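Local coordinates for putative citrate lyase (Ralstonia eutropha, PDB 3QQW), which probably acts as a magnesium-dependent lyase of the citrate lyase family, perhaps cleaving citramalyl-CoA, and folds as a TIM beta/alpha-barrel, at residues V43-G46 against P47-V51; A72-A76 against S77-V81. All coordinates share one frame; numbering follows the deposited sequence.

Contact 1 (V43-G46 against P47-V51); sequences VEYG and PVFDV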
ATOM      1  N   VAL C  43     -31.949  21.172 -13.422  1.00 39.00           N
ATOM      2  CA  VAL C  43     -33.281  21.675 -13.115  1.00 40.73           C
ATOM      3  C   VAL C  43     -34.271  20.525 -13.298  1.00 46.88           C
ATOM      4  O   VAL C  43     -35.168  20.348 -12.474  1.00 48.08           O
ATOM      5  CB  VAL C  43     -33.623  22.926 -13.971  1.00 43.69           C
ATOM      6  CG1 VAL C  43     -35.037  23.384 -13.719  1.00 43.47           C
ATOM      7  CG2 VAL C  43     -32.646  24.058 -13.670  1.00 42.73           C
ATOM      8  N   GLU C  44     -34.059  19.716 -14.350  1.00 43.65           N
ATOM      9  CA  GLU C  44     -34.906  18.577 -14.692  1.00 44.50           C
ATOM     10  C   GLU C  44     -34.772  17.430 -13.672  1.00 49.45           C
ATOM     11  O   GLU C  44     -35.771  16.900 -13.222  1.00 51.60           O
ATOM     12  CB  GLU C  44     -34.538  18.079 -16.100  1.00 45.81           C
ATOM     13  CG  GLU C  44     -35.510  17.059 -16.688  1.00 52.84           C
ATOM     14  CD  GLU C  44     -35.059  16.341 -17.945  1.00 76.37           C
ATOM     15  OE1 GLU C  44     -34.465  16.999 -18.827  1.00 63.98           O
ATOM     16  OE2 GLU C  44     -35.357  15.132 -18.075  1.00 90.89           O
ATOM     17  N   TYR C  45     -33.547  17.052 -13.343  1.00 46.96           N
ATOM     18  CA  TYR C  45     -33.220  15.937 -12.465  1.00 48.33           C
ATOM     19  C   TYR C  45     -33.170  16.295 -10.991  1.00 49.64           C
ATOM     20  O   TYR C  45     -33.324  15.419 -10.141  1.00 49.98           O
ATOM     21  CB  TYR C  45     -31.818  15.396 -12.827  1.00 48.77           C
ATOM     22  CG  TYR C  45     -31.660  14.520 -14.058  1.00 50.94           C
ATOM     23  CD1 TYR C  45     -32.735  14.254 -14.903  1.00 53.85           C
ATOM     24  CD2 TYR C  45     -30.420  13.950 -14.372  1.00 50.90           C
ATOM     25  CE1 TYR C  45     -32.580  13.440 -16.033  1.00 56.52           C
ATOM     26  CE2 TYR C  45     -30.259  13.120 -15.482  1.00 52.40           C
ATOM     27  CZ  TYR C  45     -31.337  12.864 -16.307  1.00 60.26           C
ATOM     28  OH  TYR C  45     -31.121  12.057 -17.399  1.00 61.68           O
ATOM     29  N   GLY C  46     -32.862  17.545 -10.711  1.00 44.73           N
ATOM     30  CA  GLY C  46     -32.592  18.039  -9.368  1.00 43.66           C
ATOM     31  C   GLY C  46     -31.083  18.044  -9.228  1.00 45.45           C
ATOM     32  O   GLY C  46     -30.404  17.388 -10.040  1.00 43.00           O
ATOM     33  N   PRO C  47     -30.503  18.761  -8.230  1.00 41.17           N
ATOM     34  CA  PRO C  47     -29.030  18.810  -8.132  1.00 39.74           C
ATOM     35  C   PRO C  47     -28.396  17.480  -7.645  1.00 44.35           C
ATOM     36  O   PRO C  47     -27.537  17.470  -6.759  1.00 44.83           O
ATOM     37  CB  PRO C  47     -28.782  19.985  -7.178  1.00 41.32           C
ATOM     38  CG  PRO C  47     -30.000  20.038  -6.313  1.00 46.42           C
ATOM     39  CD  PRO C  47     -31.147  19.587  -7.184  1.00 43.03           C
ATOM     40  N   VAL C  48     -28.785  16.353  -8.286  1.00 41.16           N
ATOM     41  CA  VAL C  48     -28.276  14.980  -8.024  1.00 39.43           C
ATOM     42  C   VAL C  48     -26.877  14.841  -8.620  1.00 40.15           C
ATOM     43  O   VAL C  48     -26.167  13.885  -8.333  1.00 39.27           O
ATOM     44  CB  VAL C  48     -29.224  13.837  -8.504  1.00 42.25           C
ATOM     45  CG1 VAL C  48     -30.551  13.889  -7.764  1.00 43.23           C
ATOM     46  CG2 VAL C  48     -29.423  13.844 -10.019  1.00 41.39           C
ATOM     47  N   PHE C  49     -26.481  15.814  -9.439  1.00 36.65           N
ATOM     48  CA  PHE C  49     -25.160  15.868 -10.037  1.00 35.28           C
ATOM     49  C   PHE C  49     -24.663  17.315 -10.080  1.00 39.31           C
ATOM     50  O   PHE C  49     -25.466  18.256 -10.207  1.00 38.07           O
ATOM     51  CB  PHE C  49     -25.141  15.241 -11.444  1.00 36.66           C
ATOM     52  CG  PHE C  49     -25.861  16.040 -12.509  1.00 37.60           C
ATOM     53  CD1 PHE C  49     -27.246  15.957 -12.654  1.00 39.43           C
ATOM     54  CD2 PHE C  49     -25.150  16.835 -13.400  1.00 38.29           C
ATOM     55  CE1 PHE C  49     -27.900  16.670 -13.660  1.00 40.73           C
ATOM     56  CE2 PHE C  49     -25.813  17.562 -14.395  1.00 39.96           C
ATOM     57  CZ  PHE C  49     -27.179  17.463 -14.526  1.00 38.67           C
ATOM     58  N   ASP C  50     -23.337  17.475  -9.955  1.00 34.66           N
ATOM     59  CA  ASP C  50     -22.671  18.748 -10.095  1.00 34.31           C
ATOM     60  C   ASP C  50     -22.219  18.918 -11.545  1.00 36.87           C
ATOM     61  O   ASP C  50     -22.069  17.940 -12.259  1.00 34.74           O
ATOM     62  CB  ASP C  50     -21.476  18.843  -9.148  1.00 35.64           C
ATOM     63  CG  ASP C  50     -21.821  18.998  -7.688  1.00 44.76           C
ATOM     64  OD1 ASP C  50     -22.948  19.487  -7.383  1.00 43.63           O
ATOM     65  OD2 ASP C  50     -20.949  18.703  -6.846  1.00 45.75           O
ATOM     66  N   VAL C  51     -22.001  20.159 -11.983  1.00 34.62           N
ATOM     67  CA  VAL C  51     -21.520  20.419 -13.335  1.00 32.66           C
ATOM     68  C   VAL C  51     -20.127  21.015 -13.234  1.00 34.79           C
ATOM     69  O   VAL C  51     -19.926  21.994 -12.527  1.00 35.82           O
ATOM     70  CB  VAL C  51     -22.489  21.332 -14.114  1.00 38.01           C
ATOM     71  CG1 VAL C  51     -21.930  21.701 -15.480  1.00 38.25           C
ATOM     72  CG2 VAL C  51     -23.849  20.676 -14.259  1.00 39.64           C
TER

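Contact 2 (A72-A76 against S77-V81); sequences ARMIA and SDRNV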
ATOM      1  N   ALA C  72     -17.160  31.758 -16.398  1.00 34.22           N
ATOM      2  CA  ALA C  72     -17.549  32.678 -15.331  1.00 33.79           C
ATOM      3  C   ALA C  72     -18.949  33.240 -15.554  1.00 39.89           C
ATOM      4  O   ALA C  72     -19.759  33.217 -14.636  1.00 40.15           O
ATOM      5  CB  ALA C  72     -16.541  33.822 -15.235  1.00 35.09           C
ATOM      6  N   ARG C  73     -19.242  33.692 -16.788  1.00 37.48           N
ATOM      7  CA  ARG C  73     -20.535  34.240 -17.182  1.00 37.19           C
ATOM      8  C   ARG C  73     -21.654  33.197 -16.997  1.00 39.98           C
ATOM      9  O   ARG C  73     -22.693  33.521 -16.447  1.00 39.05           O
ATOM     10  CB  ARG C  73     -20.484  34.764 -18.640  1.00 36.58           C
ATOM     11  CG  ARG C  73     -21.843  35.250 -19.155  1.00 44.51           C
ATOM     12  CD  ARG C  73     -21.841  35.900 -20.532  1.00 46.70           C
ATOM     13  NE  ARG C  73     -21.071  35.165 -21.541  1.00 48.89           N
ATOM     14  CZ  ARG C  73     -21.507  34.113 -22.236  1.00 55.33           C
ATOM     15  NH1 ARG C  73     -22.723  33.619 -22.019  1.00 44.30           N
ATOM     16  NH2 ARG C  73     -20.717  33.526 -23.126  1.00 34.50           N
HETATM   17  N   MSE C  74     -21.435  31.962 -17.441  1.00 35.97           N
HETATM   18  CA  MSE C  74     -22.393  30.864 -17.346  1.00 33.00           C
HETATM   19  C   MSE C  74     -22.678  30.529 -15.890  1.00 40.05           C
HETATM   20  O   MSE C  74     -23.835  30.368 -15.527  1.00 42.32           O
HETATM   21  CB  MSE C  74     -21.855  29.618 -18.099  1.00 32.82           C
HETATM   22  CG  MSE C  74     -21.893  29.801 -19.620  1.00 37.94           C
HETATM   23 SE   MSE C  74     -23.673  30.246 -20.315  0.75 44.42          SE
HETATM   24  CE  MSE C  74     -24.476  28.538 -20.227  1.00 40.61           C
ATOM     25  N   ILE C  75     -21.625  30.448 -15.049  1.00 36.29           N
ATOM     26  CA  ILE C  75     -21.743  30.112 -13.624  1.00 34.27           C
ATOM     27  C   ILE C  75     -22.503  31.258 -12.878  1.00 37.51           C
ATOM     28  O   ILE C  75     -23.327  30.973 -12.021  1.00 36.39           O
ATOM     29  CB  ILE C  75     -20.345  29.768 -13.000  1.00 34.84           C
ATOM     30  CG1 ILE C  75     -19.813  28.427 -13.572  1.00 33.93           C
ATOM     31  CG2 ILE C  75     -20.400  29.708 -11.469  1.00 33.80           C
ATOM     32  CD1 ILE C  75     -18.405  27.998 -13.097  1.00 39.90           C
ATOM     33  N   ALA C  76     -22.243  32.514 -13.231  1.00 33.90           N
ATOM     34  CA  ALA C  76     -22.886  33.676 -12.620  1.00 34.21           C
ATOM     35  C   ALA C  76     -24.333  33.848 -13.067  1.00 41.83           C
ATOM     36  O   ALA C  76     -25.107  34.474 -12.353  1.00 44.37           O
ATOM     37  CB  ALA C  76     -22.107  34.942 -12.969  1.00 34.41           C
ATOM     38  N   SER C  77     -24.689  33.329 -14.248  1.00 38.06           N
ATOM     39  CA  SER C  77     -25.993  33.541 -14.876  1.00 38.38           C
ATOM     40  C   SER C  77     -27.150  32.890 -14.137  1.00 44.04           C
ATOM     41  O   SER C  77     -26.954  31.975 -13.346  1.00 44.05           O
ATOM     42  CB  SER C  77     -25.982  33.064 -16.328  1.00 38.28           C
ATOM     43  OG  SER C  77     -26.008  31.650 -16.389  1.00 42.55           O
ATOM     44  N   ASP C  78     -28.365  33.373 -14.440  1.00 43.48           N
ATOM     45  CA  ASP C  78     -29.663  32.913 -13.943  1.00 44.23           C
ATOM     46  C   ASP C  78     -29.933  31.469 -14.389  1.00 50.58           C
ATOM     47  O   ASP C  78     -30.708  30.756 -13.732  1.00 53.07           O
ATOM     48  CB  ASP C  78     -30.766  33.857 -14.435  1.00 45.22           C
ATOM     49  CG  ASP C  78     -30.667  35.259 -13.849  1.00 53.18           C
ATOM     50  OD1 ASP C  78     -30.182  35.389 -12.701  1.00 52.56           O
ATOM     51  OD2 ASP C  78     -31.109  36.226 -14.526  1.00 60.29           O
ATOM     52  N   ARG C  79     -29.279  31.047 -15.495  1.00 44.73           N
ATOM     53  CA  ARG C  79     -29.334  29.693 -16.057  1.00 44.88           C
ATOM     54  C   ARG C  79     -28.799  28.691 -15.027  1.00 48.05           C
ATOM     55  O   ARG C  79     -29.263  27.551 -14.981  1.00 48.69           O
ATOM     56  CB  ARG C  79     -28.496  29.635 -17.348  1.00 44.38           C
ATOM     57  CG  ARG C  79     -28.595  28.326 -18.119  1.00 47.10           C
ATOM     58  CD  ARG C  79     -29.289  28.582 -19.417  1.00 40.79           C
ATOM     59  NE  ARG C  79     -29.471  27.357 -20.198  1.00 45.21           N
ATOM     60  CZ  ARG C  79     -29.004  27.201 -21.427  1.00 50.00           C
ATOM     61  NH1 ARG C  79     -28.275  28.156 -21.995  1.00 41.70           N
ATOM     62  NH2 ARG C  79     -29.247  26.090 -22.095  1.00 36.17           N
ATOM     63  N   ASN C  80     -27.824  29.131 -14.205  1.00 42.61           N
ATOM     64  CA  ASN C  80     -27.246  28.328 -13.145  1.00 42.25           C
ATOM     65  C   ASN C  80     -28.174  28.471 -11.955  1.00 46.51           C
ATOM     66  O   ASN C  80     -27.978  29.336 -11.101  1.00 49.02           O
ATOM     67  CB  ASN C  80     -25.786  28.746 -12.855  1.00 38.61           C
ATOM     68  CG  ASN C  80     -25.170  28.050 -11.680  1.00 47.22           C
ATOM     69  OD1 ASN C  80     -25.716  27.075 -11.171  1.00 43.57           O
ATOM     70  ND2 ASN C  80     -24.056  28.579 -11.171  1.00 35.18           N
ATOM     71  N   VAL C  81     -29.210  27.633 -11.923  1.00 41.22           N
ATOM     72  CA  VAL C  81     -30.262  27.669 -10.918  1.00 40.45           C
ATOM     73  C   VAL C  81     -29.807  27.096  -9.566  1.00 44.07           C
ATOM     74  O   VAL C  81     -30.045  27.713  -8.537  1.00 45.40           O
ATOM     75  CB  VAL C  81     -31.529  26.939 -11.443  1.00 44.16           C
ATOM     76  CG1 VAL C  81     -32.599  26.856 -10.362  1.00 44.59           C
ATOM     77  CG2 VAL C  81     -32.078  27.634 -12.687  1.00 44.12           C
TER

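Contact 1 (V43-G46 against P47-V51)
Tyr-45 and Phe-49 meet because their first torsions turn the two rings toward each other: the tyrosine CG lies beside its backbone N and opposite the carbonyl carbon (chi1 -77°), while the phenylalanine CG sits between N and carbonyl carbon (chi1 71°). The rings approach at a slant, CD2 of Tyr-45 coming 3.8 Å from CE1 of Phe-49. Next to them, the CG2 methyl of Val-48 touches CB of Tyr-45 at 4.0 Å. Gly-46, the first residue to leave the helix, takes a positive phi (97°) and leads the chain into Pro-47. Pro-47 is the centre of the inverse gamma turn that follows, closed by a short bond of 2.6 Å from Val-48 N to Gly-46 O; the donor stands above the carbonyl plane, well off the lone pairs, as this tight turn imposes. The chain thus passes from helix 32-45 into strand 49-54, the second half of a beta-alpha-beta unit begun by strand 25-29. Helix 260-267 packs on Tyr-45, Val-48 and Phe-49, and the phenylalanine also rests on Leu-41 of helix 32-45 and on Cys-25 and His-27 of strand 25-29.

Contact 2 (A72-A76 against S77-V81)
Ser-77 and Asn-80 reach back to carbonyls in the last turn of helix 64-76, each using its side chain as a donor. The hydroxyl OG of Ser-77 donates a hydrogen bond to Met-74 O at 2.7 Å, tilted 27° from the carbonyl plane. Asn-80 makes a nearly straight bond: ND2 meets Ile-75 O at 2.6 Å with an N-H...O angle of 160°, on a lone pair in the carbonyl plane, and the oxygen also lies close to the plane of the asparagine amide. The backbone N of Ser-77 adds two weak bonds, to Arg-73 O at 3.0 Å and to Met-74 O at 3.3 Å. Met-74 O therefore takes both the amide and the hydroxyl of one residue.

The positions of these donors follow from the chain behind them. A type I turn from Ser-77 to Asn-80, with Asn-80 N bonded to Ser-77 O at 3.1 Å, folds the asparagine back toward the helix end. Its CG, opposite the backbone N (chi1 174°), then carries the amide alongside Ile-75, whose CG2 lies 3.8 Å from ND2. The other end of that amide, OD1, has a weak bond to Gly-83 N. On the flank facing helix 32-45 the selenomethionine CE of Met-74 approaches Arg-79 NH1 at 4.2 Å; the arginine's salt bridge is to Asp-40 of that helix, and Arg-73 similarly pairs with Glu-32.

Ile-75 and Asn-80 both touch Ala-85 of strand 85-88. A helix end followed by a type I turn, with serine and asparagine side chains bonded back to helix carbonyls, here forms part of an alpha-to-beta connection of the TIM barrel, between helix 64-76 and that strand.

In the fold
Contacts 1 and 2 treat successive helix ends of the barrel, following helix 32-45 and helix 64-76, and meet where Val-43 CG2 packs on Val-81 CG2 at 3.8 Å. Both are partly buried, but contact 1 lies nearer the centre of the chain, its own centre about 14 Å away against about 19 Å for that of contact 2. Contact 1 runs from its helix through a short turn into strand 49-54 and is mainly apolar, its aromatic and valine side chains covered by helix 260-267. Contact 2 is followed by more loop before strand 85-88, and relies on polar side chains meeting helix carbonyls. Helix 32-45 is common ground: it supplies contact 1 and packs against contact 2.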